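PDB 1T3Q: quinoline 2-oxidoreductase large subunit, which carries the molybdenum and pterin cytosine dinucleotide cofactor of a molybdenum hydroxylase that oxidises quinoline at position 2. Local coordinates for residues B[443-448]-B[454-459]; B[389-394]-B[757-762]; B[396-401]-B[431-436]; B[427-432]-B[637-642]. All blocks are in the same frame, centred on the assembly; numbering follows the deposited sequence.

Contact 1 (B[443-448]-B[454-459])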
# COMPACT_ATOMS: atom_id res chain seq x y z
N ARG B 443 32.25 -50.27 -4.32
CA ARG B 443 33.47 -50.83 -4.89
C ARG B 443 33.13 -51.85 -5.97
O ARG B 443 33.84 -51.97 -6.97
CB ARG B 443 34.29 -51.49 -3.78
N GLN B 444 32.05 -52.58 -5.74
CA GLN B 444 31.59 -53.61 -6.67
C GLN B 444 31.05 -52.92 -7.92
O GLN B 444 31.35 -53.31 -9.05
CB GLN B 444 30.50 -54.44 -5.99
CG GLN B 444 30.32 -55.86 -6.52
N ARG B 445 30.24 -51.88 -7.71
CA ARG B 445 29.66 -51.13 -8.81
C ARG B 445 30.75 -50.39 -9.60
O ARG B 445 30.69 -50.31 -10.82
CB ARG B 445 28.64 -50.13 -8.25
CG ARG B 445 28.01 -49.22 -9.30
CD ARG B 445 27.09 -48.20 -8.64
NE ARG B 445 26.79 -47.10 -9.55
CZ ARG B 445 26.14 -45.99 -9.19
NH1 ARG B 445 25.72 -45.83 -7.94
NH2 ARG B 445 25.92 -45.03 -10.09
N GLN B 446 31.74 -49.87 -8.88
CA GLN B 446 32.84 -49.14 -9.51
C GLN B 446 33.66 -50.05 -10.41
O GLN B 446 33.93 -49.72 -11.57
CB GLN B 446 33.75 -48.54 -8.43
CG GLN B 446 34.98 -47.84 -8.98
CD GLN B 446 35.88 -47.32 -7.86
OE1 GLN B 446 36.34 -48.09 -7.02
NE2 GLN B 446 36.11 -46.01 -7.85
N ALA B 447 34.07 -51.20 -9.88
CA ALA B 447 34.86 -52.16 -10.63
C ALA B 447 34.13 -52.60 -11.90
O ALA B 447 34.74 -52.76 -12.95
CB ALA B 447 35.18 -53.37 -9.76
N GLU B 448 32.82 -52.77 -11.79
CA GLU B 448 32.02 -53.19 -12.94
C GLU B 448 31.69 -52.07 -13.92
O GLU B 448 31.08 -52.31 -14.96
CB GLU B 448 30.72 -53.85 -12.45
N LYS B 454 33.42 -46.49 -18.07
CA LYS B 454 32.90 -45.46 -17.18
C LYS B 454 33.75 -45.39 -15.92
O LYS B 454 34.08 -46.41 -15.32
CB LYS B 454 31.45 -45.78 -16.79
CG LYS B 454 30.49 -45.92 -17.95
CD LYS B 454 30.19 -44.58 -18.60
CE LYS B 454 29.07 -44.71 -19.63
NZ LYS B 454 28.66 -43.39 -20.16
N TYR B 455 34.10 -44.17 -15.51
CA TYR B 455 34.91 -43.97 -14.31
C TYR B 455 33.97 -43.56 -13.17
O TYR B 455 33.43 -42.46 -13.18
CB TYR B 455 35.94 -42.87 -14.55
CG TYR B 455 36.92 -43.16 -15.67
CD1 TYR B 455 37.44 -42.13 -16.45
CD2 TYR B 455 37.33 -44.46 -15.94
CE1 TYR B 455 38.37 -42.38 -17.46
CE2 TYR B 455 38.26 -44.73 -16.95
CZ TYR B 455 38.77 -43.69 -17.70
OH TYR B 455 39.69 -43.95 -18.70
N LEU B 456 33.77 -44.44 -12.20
CA LEU B 456 32.89 -44.15 -11.09
C LEU B 456 33.73 -43.71 -9.89
O LEU B 456 34.79 -44.27 -9.63
CB LEU B 456 32.07 -45.39 -10.73
CG LEU B 456 30.70 -45.17 -10.11
CD1 LEU B 456 29.78 -44.46 -11.11
CD2 LEU B 456 30.10 -46.51 -9.70
N GLY B 457 33.26 -42.69 -9.17
CA GLY B 457 34.00 -42.21 -8.03
C GLY B 457 33.13 -41.80 -6.86
O GLY B 457 32.03 -41.27 -7.05
N LEU B 458 33.61 -42.06 -5.65
CA LEU B 458 32.90 -41.71 -4.43
C LEU B 458 33.64 -40.56 -3.77
O LEU B 458 34.86 -40.60 -3.64
CB LEU B 458 32.88 -42.90 -3.47
CG LEU B 458 32.35 -42.60 -2.06
CD1 LEU B 458 30.88 -42.25 -2.13
CD2 LEU B 458 32.56 -43.82 -1.17
N GLY B 459 32.90 -39.53 -3.37
CA GLY B 459 33.52 -38.39 -2.72
C GLY B 459 32.89 -38.17 -1.36
O GLY B 459 31.67 -38.25 -1.22
O HOH W 1 34.75 -47.00 -12.70

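Contact 2 (B[389-394]-B[757-762])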
# COMPACT_ATOMS: atom_id res chain seq x y z
N ALA B 389 44.93 -38.51 0.93
CA ALA B 389 45.80 -39.04 1.97
C ALA B 389 45.34 -40.45 2.32
O ALA B 389 46.15 -41.35 2.51
CB ALA B 389 45.75 -38.15 3.21
N ALA B 390 44.03 -40.63 2.40
CA ALA B 390 43.47 -41.94 2.72
C ALA B 390 43.89 -42.96 1.68
O ALA B 390 44.40 -44.02 2.03
CB ALA B 390 41.94 -41.85 2.80
N ARG B 391 43.68 -42.65 0.40
CA ARG B 391 44.05 -43.57 -0.67
C ARG B 391 45.53 -43.92 -0.62
O ARG B 391 45.91 -45.06 -0.86
CB ARG B 391 43.72 -42.99 -2.05
CG ARG B 391 42.25 -43.11 -2.45
CD ARG B 391 42.06 -42.77 -3.94
NE ARG B 391 42.48 -41.41 -4.24
CZ ARG B 391 41.73 -40.33 -4.02
NH1 ARG B 391 42.20 -39.13 -4.32
NH2 ARG B 391 40.50 -40.46 -3.52
N GLN B 392 46.35 -42.93 -0.30
CA GLN B 392 47.78 -43.15 -0.23
C GLN B 392 48.14 -44.15 0.88
O GLN B 392 49.07 -44.93 0.74
CB GLN B 392 48.50 -41.81 0.01
CG GLN B 392 49.96 -41.93 0.40
CD GLN B 392 50.61 -40.58 0.59
OE1 GLN B 392 51.53 -40.42 1.40
NE2 GLN B 392 50.14 -39.58 -0.16
N LEU B 393 47.37 -44.13 1.96
CA LEU B 393 47.61 -45.03 3.09
C LEU B 393 46.81 -46.33 3.04
O LEU B 393 47.05 -47.24 3.83
CB LEU B 393 47.30 -44.29 4.40
CG LEU B 393 48.19 -43.09 4.68
CD1 LEU B 393 47.67 -42.32 5.88
CD2 LEU B 393 49.62 -43.57 4.91
N GLY B 394 45.87 -46.42 2.11
CA GLY B 394 45.07 -47.62 2.02
C GLY B 394 43.97 -47.64 3.06
O GLY B 394 43.49 -48.71 3.45
N VAL B 757 35.00 -36.77 -8.21
CA VAL B 757 35.67 -36.77 -9.50
C VAL B 757 37.11 -37.26 -9.33
O VAL B 757 37.60 -38.06 -10.12
CB VAL B 757 35.69 -35.35 -10.12
CG1 VAL B 757 36.63 -35.31 -11.32
CG2 VAL B 757 34.27 -34.97 -10.54
N ASN B 758 37.78 -36.78 -8.29
CA ASN B 758 39.15 -37.19 -8.04
C ASN B 758 39.25 -38.68 -7.73
O ASN B 758 40.20 -39.34 -8.15
CB ASN B 758 39.74 -36.35 -6.91
CG ASN B 758 40.23 -35.01 -7.41
OD1 ASN B 758 41.32 -34.92 -7.97
ND2 ASN B 758 39.43 -33.97 -7.23
N ASP B 759 38.28 -39.21 -7.00
CA ASP B 759 38.28 -40.63 -6.68
C ASP B 759 38.11 -41.42 -7.97
O ASP B 759 38.75 -42.46 -8.17
CB ASP B 759 37.14 -40.98 -5.73
CG ASP B 759 37.20 -42.42 -5.25
OD1 ASP B 759 38.22 -42.79 -4.63
OD2 ASP B 759 36.24 -43.18 -5.49
N ALA B 760 37.26 -40.92 -8.85
CA ALA B 760 36.99 -41.57 -10.13
C ALA B 760 38.22 -41.66 -11.01
O ALA B 760 38.43 -42.67 -11.70
CB ALA B 760 35.87 -40.82 -10.87
N LEU B 761 39.05 -40.62 -10.99
CA LEU B 761 40.25 -40.58 -11.82
C LEU B 761 41.53 -40.97 -11.10
O LEU B 761 42.60 -41.00 -11.71
CB LEU B 761 40.40 -39.17 -12.40
CG LEU B 761 39.19 -38.64 -13.18
CD1 LEU B 761 39.43 -37.19 -13.58
CD2 LEU B 761 38.96 -39.51 -14.41
N ALA B 762 41.43 -41.27 -9.81
CA ALA B 762 42.61 -41.65 -9.03
C ALA B 762 43.46 -42.75 -9.67
O ALA B 762 44.68 -42.65 -9.68
CB ALA B 762 42.18 -42.07 -7.63

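Contact 3 (B[396-401]-B[431-436])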
# COMPACT_ATOMS: atom_id res chain seq x y z
N SER B 396 40.07 -46.14 4.31
CA SER B 396 38.86 -45.67 3.67
C SER B 396 38.76 -44.19 4.03
O SER B 396 39.32 -43.75 5.03
CB SER B 396 37.63 -46.40 4.21
OG SER B 396 37.17 -45.79 5.40
N PRO B 397 38.05 -43.40 3.20
CA PRO B 397 37.92 -41.97 3.51
C PRO B 397 37.19 -41.74 4.83
O PRO B 397 37.36 -40.71 5.47
CB PRO B 397 37.15 -41.43 2.30
CG PRO B 397 36.36 -42.63 1.83
CD PRO B 397 37.37 -43.74 1.94
N PHE B 398 36.38 -42.71 5.23
CA PHE B 398 35.65 -42.59 6.48
C PHE B 398 36.57 -42.85 7.67
O PHE B 398 36.50 -42.16 8.68
CB PHE B 398 34.47 -43.56 6.52
CG PHE B 398 33.54 -43.42 5.36
CD1 PHE B 398 33.66 -44.24 4.24
CD2 PHE B 398 32.56 -42.43 5.36
CE1 PHE B 398 32.82 -44.08 3.14
CE2 PHE B 398 31.72 -42.26 4.26
CZ PHE B 398 31.85 -43.09 3.14
N GLU B 399 37.44 -43.84 7.52
CA GLU B 399 38.37 -44.21 8.59
C GLU B 399 39.41 -43.13 8.89
O GLU B 399 39.68 -42.86 10.06
CB GLU B 399 39.07 -45.53 8.24
CG GLU B 399 40.08 -46.04 9.27
CD GLU B 399 39.50 -46.19 10.67
OE1 GLU B 399 38.32 -46.58 10.80
OE2 GLU B 399 40.23 -45.93 11.65
N ILE B 400 39.99 -42.52 7.86
CA ILE B 400 40.98 -41.49 8.13
C ILE B 400 40.35 -40.31 8.87
O ILE B 400 41.02 -39.64 9.67
CB ILE B 400 41.68 -41.00 6.84
CG1 ILE B 400 42.93 -40.20 7.21
CG2 ILE B 400 40.72 -40.14 6.01
CD1 ILE B 400 43.86 -39.93 6.04
N ARG B 401 39.07 -40.06 8.62
CA ARG B 401 38.38 -38.98 9.30
C ARG B 401 38.10 -39.33 10.77
O ARG B 401 38.21 -38.47 11.64
CB ARG B 401 37.08 -38.62 8.56
CG ARG B 401 37.35 -37.86 7.26
CD ARG B 401 36.08 -37.60 6.46
NE ARG B 401 36.31 -36.71 5.31
CZ ARG B 401 36.90 -37.06 4.18
NH1 ARG B 401 37.35 -38.30 4.00
NH2 ARG B 401 37.04 -36.17 3.20
N ASN B 431 30.03 -42.22 10.52
CA ASN B 431 29.52 -43.59 10.57
C ASN B 431 28.20 -43.75 9.83
O ASN B 431 28.00 -44.73 9.11
CB ASN B 431 29.35 -44.03 12.02
CG ASN B 431 30.68 -44.22 12.73
OD1 ASN B 431 30.76 -44.18 13.96
ND2 ASN B 431 31.74 -44.43 11.96
N LEU B 432 27.29 -42.79 10.01
CA LEU B 432 25.98 -42.85 9.36
C LEU B 432 26.15 -42.70 7.85
O LEU B 432 25.50 -43.40 7.07
CB LEU B 432 25.09 -41.72 9.89
CG LEU B 432 23.57 -41.96 9.96
CD1 LEU B 432 22.88 -40.62 10.00
CD2 LEU B 432 23.09 -42.77 8.77
N LEU B 433 27.00 -41.77 7.45
CA LEU B 433 27.26 -41.52 6.04
C LEU B 433 27.80 -42.79 5.37
O LEU B 433 27.37 -43.15 4.28
CB LEU B 433 28.26 -40.36 5.89
CG LEU B 433 28.43 -39.71 4.52
CD1 LEU B 433 27.08 -39.22 4.01
CD2 LEU B 433 29.40 -38.53 4.65
N GLU B 434 28.73 -43.47 6.04
CA GLU B 434 29.27 -44.70 5.47
C GLU B 434 28.17 -45.74 5.28
O GLU B 434 28.12 -46.42 4.26
CB GLU B 434 30.38 -45.26 6.36
CG GLU B 434 30.98 -46.56 5.82
CD GLU B 434 32.23 -46.99 6.57
OE1 GLU B 434 32.23 -46.93 7.81
OE2 GLU B 434 33.21 -47.39 5.91
N GLU B 435 27.28 -45.87 6.27
CA GLU B 435 26.17 -46.82 6.18
C GLU B 435 25.30 -46.50 4.97
O GLU B 435 24.89 -47.39 4.23
CB GLU B 435 25.31 -46.75 7.45
N MET B 436 25.01 -45.22 4.79
CA MET B 436 24.18 -44.79 3.67
C MET B 436 24.83 -45.14 2.33
O MET B 436 24.17 -45.64 1.42
CB MET B 436 23.95 -43.28 3.74
CG MET B 436 23.15 -42.85 4.95
SD MET B 436 22.95 -41.06 5.05
CE MET B 436 21.74 -40.77 3.74
O HOH W 2 35.54 -47.28 7.09

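Contact 4 (B[427-432]-B[637-642])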
# COMPACT_ATOMS: atom_id res chain seq x y z
N LEU B 427 31.57 -37.62 14.75
CA LEU B 427 31.84 -39.05 14.59
C LEU B 427 30.63 -39.81 14.07
O LEU B 427 30.74 -40.58 13.12
CB LEU B 427 32.29 -39.67 15.92
CG LEU B 427 32.61 -41.17 15.82
CD1 LEU B 427 33.72 -41.39 14.80
CD2 LEU B 427 33.02 -41.72 17.18
N GLN B 428 29.48 -39.60 14.70
CA GLN B 428 28.27 -40.29 14.29
C GLN B 428 27.89 -39.98 12.84
O GLN B 428 27.31 -40.82 12.16
CB GLN B 428 27.11 -39.95 15.23
CG GLN B 428 25.79 -40.60 14.84
CD GLN B 428 24.76 -40.57 15.96
OE1 GLN B 428 24.75 -39.67 16.80
NE2 GLN B 428 23.87 -41.56 15.95
N THR B 429 28.23 -38.78 12.38
CA THR B 429 27.94 -38.41 10.99
C THR B 429 28.77 -39.26 10.03
O THR B 429 28.25 -39.76 9.03
CB THR B 429 28.23 -36.92 10.73
OG1 THR B 429 27.23 -36.13 11.38
CG2 THR B 429 28.23 -36.62 9.25
N ILE B 430 30.05 -39.41 10.33
CA ILE B 430 30.94 -40.21 9.49
C ILE B 430 30.41 -41.65 9.38
O ILE B 430 30.35 -42.22 8.29
CB ILE B 430 32.36 -40.25 10.09
CG1 ILE B 430 32.94 -38.83 10.14
CG2 ILE B 430 33.24 -41.18 9.26
CD1 ILE B 430 34.28 -38.74 10.86
N ASN B 431 30.03 -42.22 10.52
CA ASN B 431 29.52 -43.59 10.57
C ASN B 431 28.20 -43.75 9.83
O ASN B 431 28.00 -44.73 9.11
CB ASN B 431 29.35 -44.03 12.02
CG ASN B 431 30.68 -44.22 12.73
OD1 ASN B 431 30.76 -44.18 13.96
ND2 ASN B 431 31.74 -44.43 11.96
N LEU B 432 27.29 -42.79 10.01
CA LEU B 432 25.98 -42.85 9.36
C LEU B 432 26.15 -42.70 7.85
O LEU B 432 25.50 -43.40 7.07
CB LEU B 432 25.09 -41.72 9.89
CG LEU B 432 23.57 -41.96 9.96
CD1 LEU B 432 22.88 -40.62 10.00
CD2 LEU B 432 23.09 -42.77 8.77
N LEU B 637 27.34 -24.06 16.49
CA LEU B 637 27.84 -24.89 15.42
C LEU B 637 26.96 -26.06 15.00
O LEU B 637 26.62 -26.90 15.82
CB LEU B 637 29.21 -25.46 15.80
CG LEU B 637 30.26 -24.45 16.27
CD1 LEU B 637 31.54 -25.17 16.65
CD2 LEU B 637 30.51 -23.42 15.18
N ALA B 638 26.59 -26.09 13.73
CA ALA B 638 25.79 -27.20 13.20
C ALA B 638 26.81 -28.09 12.50
O ALA B 638 27.96 -27.69 12.33
CB ALA B 638 24.76 -26.68 12.20
N ASN B 639 26.40 -29.29 12.10
CA ASN B 639 27.35 -30.17 11.43
C ASN B 639 26.64 -31.20 10.57
O ASN B 639 25.42 -31.34 10.63
CB ASN B 639 28.24 -30.89 12.46
CG ASN B 639 27.48 -31.93 13.27
OD1 ASN B 639 27.41 -33.10 12.88
ND2 ASN B 639 26.89 -31.51 14.37
N GLY B 640 27.41 -31.90 9.75
CA GLY B 640 26.83 -32.91 8.89
C GLY B 640 27.87 -33.47 7.95
O GLY B 640 29.07 -33.28 8.13
N GLY B 641 27.39 -34.17 6.93
CA GLY B 641 28.29 -34.74 5.95
C GLY B 641 27.56 -35.01 4.66
O GLY B 641 26.33 -35.09 4.63
N HIS B 642 28.32 -35.12 3.57
CA HIS B 642 27.75 -35.40 2.26
C HIS B 642 28.66 -36.37 1.55
O HIS B 642 29.87 -36.37 1.75
CB HIS B 642 27.66 -34.12 1.42
CG HIS B 642 26.81 -33.05 2.02
ND1 HIS B 642 27.30 -32.12 2.91
CD2 HIS B 642 25.49 -32.78 1.89
CE1 HIS B 642 26.32 -31.32 3.30
NE2 HIS B 642 25.21 -31.70 2.69

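Contact 1 (B[443-448]-B[454-459])
R445 and Q446, on the helical segment 443-448, close over L456 of strand 454-459, the helix and strand axes running nearly antiparallel, 158° apart. Along the strand, the backbone of K454 first reaches the helix through a water, 2.8 Å from K454 O and 3.1 Å from Q446 O, which accepts the N-H of L456. L456, a branched apolar residue suited to this covered place, carries the contact. Its CB faces the helix at 4.0 Å from Q446 CA, while its CD2 methyl lies against the extended chain of R445, 3.4 Å from R445 CG, the two side chains crossing at about a right angle. Since R445 has aliphatic carbons before its charge, it can press on leucine and still send the guanidinium on to D659, its salt-bridge partner, and T658. The carbonyl of L456 takes an almost straight hydrogen bond from the other side chain: Q446 NE2 to L456 O is 2.8 Å at 171°. This oxygen lies in the amide plane of Q446; with CG anti to the backbone N (chi1 176°) and the chain extended, Q446 carries its NE2 to the strand. G457 follows, and without a side chain it lets helix 744-761 come close. Strand 454-467 is an outermost strand of its four-stranded sheet and pairs with strand 636-649; helix 439-450 packs on it through L456, and Y455 reaches L761 of helix 744-761.

Contact 2 (B[389-394]-B[757-762])
R391 reaches from helix 375-393 to the last turns of helix 744-761 and meets D759 in a salt bridge, with R391 NH2 3.4 Å from D759 OD1. The pair is long and crosses at a slant, guanidinium and carboxylate planes being 49° apart, so charge attraction rather than a paired set of hydrogen bonds joins them. Beside it the methyl of A762 touches the arginine, its CB 3.5 Å from R391 NE; a residue as small as alanine lets the chain lie close. R391 gets there by a bend near its end, at chi3 (-61°), which turns one face of the guanidinium onto D759 CA and the backbone oxygen of N758. With an alanine here, D759 OD1 would probably lose its ionic mate and a gap would open beside the A762 methyl. Further out, D759 is positioned by its second oxygen, OD2, which accepts the backbone N-H of L458. N758 is tied down by V754 and I768. On the other side, G394 ends the helix as the C-prime residue of a Schellman motif, its positive phi suiting glycine. The chemistry is thus divided: the carboxylate of D759 serves strand 454-467 with one oxygen and R391 with the other, and the arginine's positive charge, near the C-terminal end of helix 744-761 with N758 O over one face, is likely to be welcome there.

Contact 3 (B[396-401]-B[431-436])
F398 holds CG anti to its carbonyl carbon (chi1 -55°), which lays the ring against E434, and E434, extended through chi1 and chi2 (179° and 170°), runs its chain across one face of the ring. The result is a CH-pi contact: E434 CB stands 3.7 Å from the centroid of the F398 ring, almost on the normal. Farther along, the carboxylate stays above the same face, past the CD1 side, E434 OE2 lying 3.6 Å from F398 CD1. Elsewhere on the ring, F398 CE2 meets L433 CG at 4.2 Å, an apolar touch that suits leucine on the buried side of helix 426-437. S396 joins from the start of its helix. As N-cap, its OG accepts the N-H of E399 at 2.9 Å, and weakly that of F398. A water spans the remaining distance, 2.8 Å from S396 OG and donating to E434 OE2 at 2.6 Å. Glutamate therefore serves twice, its methylenes covering an aromatic face and its oxygens finding polar partners: OE1 pairs with R402 in a salt bridge, while OE2 is held by the water. R402 also pairs with E399, so one arginine probably eases the mutual repulsion of two nearby carboxylates.

Contact 4 (B[427-432]-B[637-642])
T429 presses its methyl onto the backbone of strand 637-642 where the strand has two successive glycines. T429 CG2 lies 3.4 Å from G640 C and 3.5 Å from G641 N, and this is the tight part of the contact. Glycine is needed at G641, where a CB would point at the helix and fall about 2.9 Å from T429 CG2, a clash; at G640 a CB would point away from the helix, so this contact does not call for glycine there. The bare backbone thus admits the helix, whose axis passes 7.7 Å from that of the strand at a shallow crossing of -20°. With OG1 beside the backbone N and anti to the carbonyl carbon (chi1 -73°), CG2 falls anti to that N and faces the strand, while OG1 hydrogen-bonds the carbonyl of T425, the residue just before the helix. A valine here would probably leave the T425 carbonyl without this hydroxyl partner. The looser part lies toward N639, which is met only at the margin of T429, and the exposed Q428 does not touch the strand. Just 110 Å² is buried in all. Helix 426-437 lies on the sheet in which strand 636-649 runs between strands 454-467 and 655-665. T429 also touches V663 of strand 655-665, G640 and G641 pair with F463 and V663, and I430 turns toward F398 and R401 of helix 397-402.

In the fold
The four contacts lie on the same side of the chain's centre and gather round the sheet containing strands 454-467 and 636-649. Along the chain, helices 375-393, 397-402, 426-437 and 439-450 come first, followed by these two strands and finally helix 744-761. Contacts 3 and 4 have centres about 10 Å apart and share helix 426-437, which thus joins helix 397-402 to the sheet. Contacts 1 and 2, centres about 12 Å apart, meet where D759 binds L458; A390 packs on I400 and P397, linking contacts 2 and 3. Contact 2 bridges the longest sequence separation, bringing the late helix 744-761 beside helix 375-393 from the earlier cofactor-binding family region.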